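PDB 2F5K: mortality factor 4-like protein 1 from Homo sapiens, which binds methylated histone H3 through its chromo domain and so probably takes part in gene regulation by recognising modified chromatin. Local coordinates for residues E67-E71 / S72-K76. Sequence-based numbering, arbitrary orientation.
Sequences EWVPE and SRVLK
Between strand 67-70 and strand 74-76 the backbone makes one 3-10 turn, in which V74 N bonds to E71 O at 2.8 Å; R73 N reaches back to P70 O, though its position is less sure. This is the 3-10 link of the SH3-like chromo barrel: it joins the two outermost strands of the antiparallel sheet, 67-70 paired with 51-58 and 74-76 with 28-32, and so brings the two edges of the curved sheet together, as in SH3-like barrels. R73 folds back along strand 67-70. Its chain bends at chi3 (59°), which directs the guanidinium toward E67. There NH2 meets OE1 of E67 at 3.4 Å, a salt bridge with a long, weak hydrogen bond, OE1 lying at the guanidinium edge, the carboxylate and guanidinium planes 65° apart. The same NH2 also bonds F32 O, so strand 28-32 shares in holding the group. A leucine in place of R73 would probably leave the E67 carboxylate without its cationic mate and F32 O without this donor. E71 turns the other way, its OE1 taken by Y54 OH and K22 N. On the inner side V69 and V74 are buried against I56 and V29 respectively, and V69 CG1 presses on V74 CG2 at 3.3 Å, tighter than usual for methyl groups.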
ATOM      1  N   GLU A  67       7.276  -2.128  -6.555  1.00 62.43           N
ATOM      2  CA  GLU A  67       6.881  -3.521  -6.713  1.00 60.65           C
ATOM      3  C   GLU A  67       5.450  -3.775  -7.153  1.00 59.52           C
ATOM      4  O   GLU A  67       4.591  -2.892  -7.116  1.00 58.62           O
ATOM      5  CB  GLU A  67       7.132  -4.292  -5.417  1.00 60.59           C
ATOM      6  CG  GLU A  67       6.529  -3.674  -4.167  1.00 60.06           C
ATOM      7  CD  GLU A  67       6.374  -4.701  -3.066  1.00 60.08           C
ATOM      8  OE1 GLU A  67       6.454  -4.376  -1.867  1.00 57.56           O
ATOM      9  OE2 GLU A  67       6.178  -5.873  -3.415  1.00 62.70           O
ATOM     10  N   TRP A  68       5.211  -5.010  -7.582  1.00 58.15           N
ATOM     11  CA  TRP A  68       3.878  -5.430  -7.951  1.00 57.18           C
ATOM     12  C   TRP A  68       3.179  -5.888  -6.697  1.00 56.11           C
ATOM     13  O   TRP A  68       3.800  -6.496  -5.817  1.00 56.48           O
ATOM     14  CB  TRP A  68       3.933  -6.527  -8.986  1.00 57.49           C
ATOM     15  CG  TRP A  68       4.390  -5.981 -10.261  1.00 57.79           C
ATOM     16  CD1 TRP A  68       5.684  -5.909 -10.707  1.00 57.58           C
ATOM     17  CD2 TRP A  68       3.585  -5.369 -11.261  1.00 57.44           C
ATOM     18  NE1 TRP A  68       5.719  -5.311 -11.940  1.00 57.15           N
ATOM     19  CE2 TRP A  68       4.444  -4.972 -12.305  1.00 57.57           C
ATOM     20  CE3 TRP A  68       2.216  -5.136 -11.398  1.00 57.24           C
ATOM     21  CZ2 TRP A  68       3.981  -4.345 -13.452  1.00 57.41           C
ATOM     22  CZ3 TRP A  68       1.764  -4.523 -12.519  1.00 57.96           C
ATOM     23  CH2 TRP A  68       2.642  -4.138 -13.545  1.00 58.43           C
ATOM     24  N   VAL A  69       1.897  -5.569  -6.595  1.00 54.31           N
ATOM     25  CA  VAL A  69       1.154  -5.834  -5.373  1.00 52.73           C
ATOM     26  C   VAL A  69      -0.230  -6.268  -5.784  1.00 50.87           C
ATOM     27  O   VAL A  69      -0.745  -5.784  -6.777  1.00 51.24           O
ATOM     28  CB  VAL A  69       1.121  -4.538  -4.513  1.00 52.98           C
ATOM     29  CG1 VAL A  69      -0.289  -4.135  -4.126  1.00 53.00           C
ATOM     30  CG2 VAL A  69       2.010  -4.661  -3.320  1.00 53.45           C
ATOM     31  N   PRO A  70      -0.811  -7.250  -5.109  1.00 49.32           N
ATOM     32  CA  PRO A  70      -2.202  -7.612  -5.401  1.00 48.07           C
ATOM     33  C   PRO A  70      -3.108  -6.521  -4.838  1.00 46.63           C
ATOM     34  O   PRO A  70      -2.668  -5.770  -3.978  1.00 45.32           O
ATOM     35  CB  PRO A  70      -2.385  -8.933  -4.662  1.00 47.66           C
ATOM     36  CG  PRO A  70      -1.436  -8.848  -3.568  1.00 48.82           C
ATOM     37  CD  PRO A  70      -0.203  -8.155  -4.121  1.00 49.46           C
ATOM     38  N   GLU A  71      -4.331  -6.419  -5.343  1.00 45.66           N
ATOM     39  CA  GLU A  71      -5.263  -5.405  -4.871  1.00 45.18           C
ATOM     40  C   GLU A  71      -5.450  -5.371  -3.353  1.00 44.43           C
ATOM     41  O   GLU A  71      -5.496  -4.301  -2.746  1.00 44.34           O
ATOM     42  CB  GLU A  71      -6.622  -5.602  -5.492  1.00 45.23           C
ATOM     43  CG  GLU A  71      -7.475  -4.369  -5.360  1.00 46.17           C
ATOM     44  CD  GLU A  71      -8.535  -4.313  -6.422  1.00 47.12           C
ATOM     45  OE1 GLU A  71      -8.496  -3.383  -7.252  1.00 47.23           O
ATOM     46  OE2 GLU A  71      -9.395  -5.205  -6.416  1.00 48.39           O
ATOM     47  N   SER A  72      -5.554  -6.543  -2.751  1.00 43.10           N
ATOM     48  CA  SER A  72      -5.780  -6.631  -1.311  1.00 42.80           C
ATOM     49  C   SER A  72      -4.728  -5.878  -0.483  1.00 42.20           C
ATOM     50  O   SER A  72      -4.899  -5.693   0.727  1.00 42.99           O
ATOM     51  CB  SER A  72      -5.850  -8.093  -0.862  1.00 42.31           C
ATOM     52  OG  SER A  72      -4.585  -8.727  -1.041  1.00 43.08           O
ATOM     53  N   ARG A  73      -3.642  -5.443  -1.103  1.00 40.60           N
ATOM     54  CA  ARG A  73      -2.648  -4.744  -0.305  1.00 39.89           C
ATOM     55  C   ARG A  73      -2.737  -3.255  -0.443  1.00 38.18           C
ATOM     56  O   ARG A  73      -2.010  -2.516   0.205  1.00 37.22           O
ATOM     57  CB  ARG A  73      -1.228  -5.233  -0.597  1.00 40.99           C
ATOM     58  CG  ARG A  73      -0.919  -6.494   0.109  1.00 42.44           C
ATOM     59  CD  ARG A  73       0.375  -7.057  -0.296  1.00 44.79           C
ATOM     60  NE  ARG A  73       1.452  -6.123  -0.028  1.00 44.90           N
ATOM     61  CZ  ARG A  73       2.635  -6.184  -0.638  1.00 42.89           C
ATOM     62  NH1 ARG A  73       2.855  -7.160  -1.512  1.00 38.58           N
ATOM     63  NH2 ARG A  73       3.578  -5.282  -0.363  1.00 41.66           N
ATOM     64  N   VAL A  74      -3.659  -2.825  -1.284  1.00 37.08           N
ATOM     65  CA  VAL A  74      -3.816  -1.416  -1.539  1.00 36.43           C
ATOM     66  C   VAL A  74      -5.073  -0.858  -0.870  1.00 36.37           C
ATOM     67  O   VAL A  74      -6.138  -1.450  -0.961  1.00 36.82           O
ATOM     68  CB  VAL A  74      -3.861  -1.149  -3.033  1.00 36.04           C
ATOM     69  CG1 VAL A  74      -3.876   0.336  -3.302  1.00 34.63           C
ATOM     70  CG2 VAL A  74      -2.648  -1.810  -3.708  1.00 35.04           C
ATOM     71  N   LEU A  75      -4.940   0.266  -0.184  1.00 35.48           N
ATOM     72  CA  LEU A  75      -6.093   0.879   0.477  1.00 35.01           C
ATOM     73  C   LEU A  75      -6.212   2.299  -0.009  1.00 35.17           C
ATOM     74  O   LEU A  75      -5.207   2.957  -0.347  1.00 34.82           O
ATOM     75  CB  LEU A  75      -5.950   0.883   1.994  1.00 34.60           C
ATOM     76  CG  LEU A  75      -6.066  -0.447   2.760  1.00 34.22           C
ATOM     77  CD1 LEU A  75      -5.769  -0.244   4.219  1.00 29.55           C
ATOM     78  CD2 LEU A  75      -7.493  -0.929   2.588  1.00 34.19           C
ATOM     79  N   LYS A  76      -7.458   2.747  -0.066  1.00 35.08           N
ATOM     80  CA  LYS A  76      -7.813   4.088  -0.454  1.00 35.60           C
ATOM     81  C   LYS A  76      -7.209   5.097   0.526  1.00 35.46           C
ATOM     82  O   LYS A  76      -7.100   4.829   1.718  1.00 34.93           O
ATOM     83  CB  LYS A  76      -9.329   4.182  -0.468  1.00 35.51           C
ATOM     84  CG  LYS A  76      -9.877   4.730  -1.743  1.00 38.22           C
ATOM     85  CD  LYS A  76      -9.772   3.749  -2.885  1.00 39.93           C
ATOM     86  CE  LYS A  76     -10.124   4.418  -4.192  1.00 41.45           C
ATOM     87  NZ  LYS A  76      -9.806   3.510  -5.312  1.00 43.23           N
TER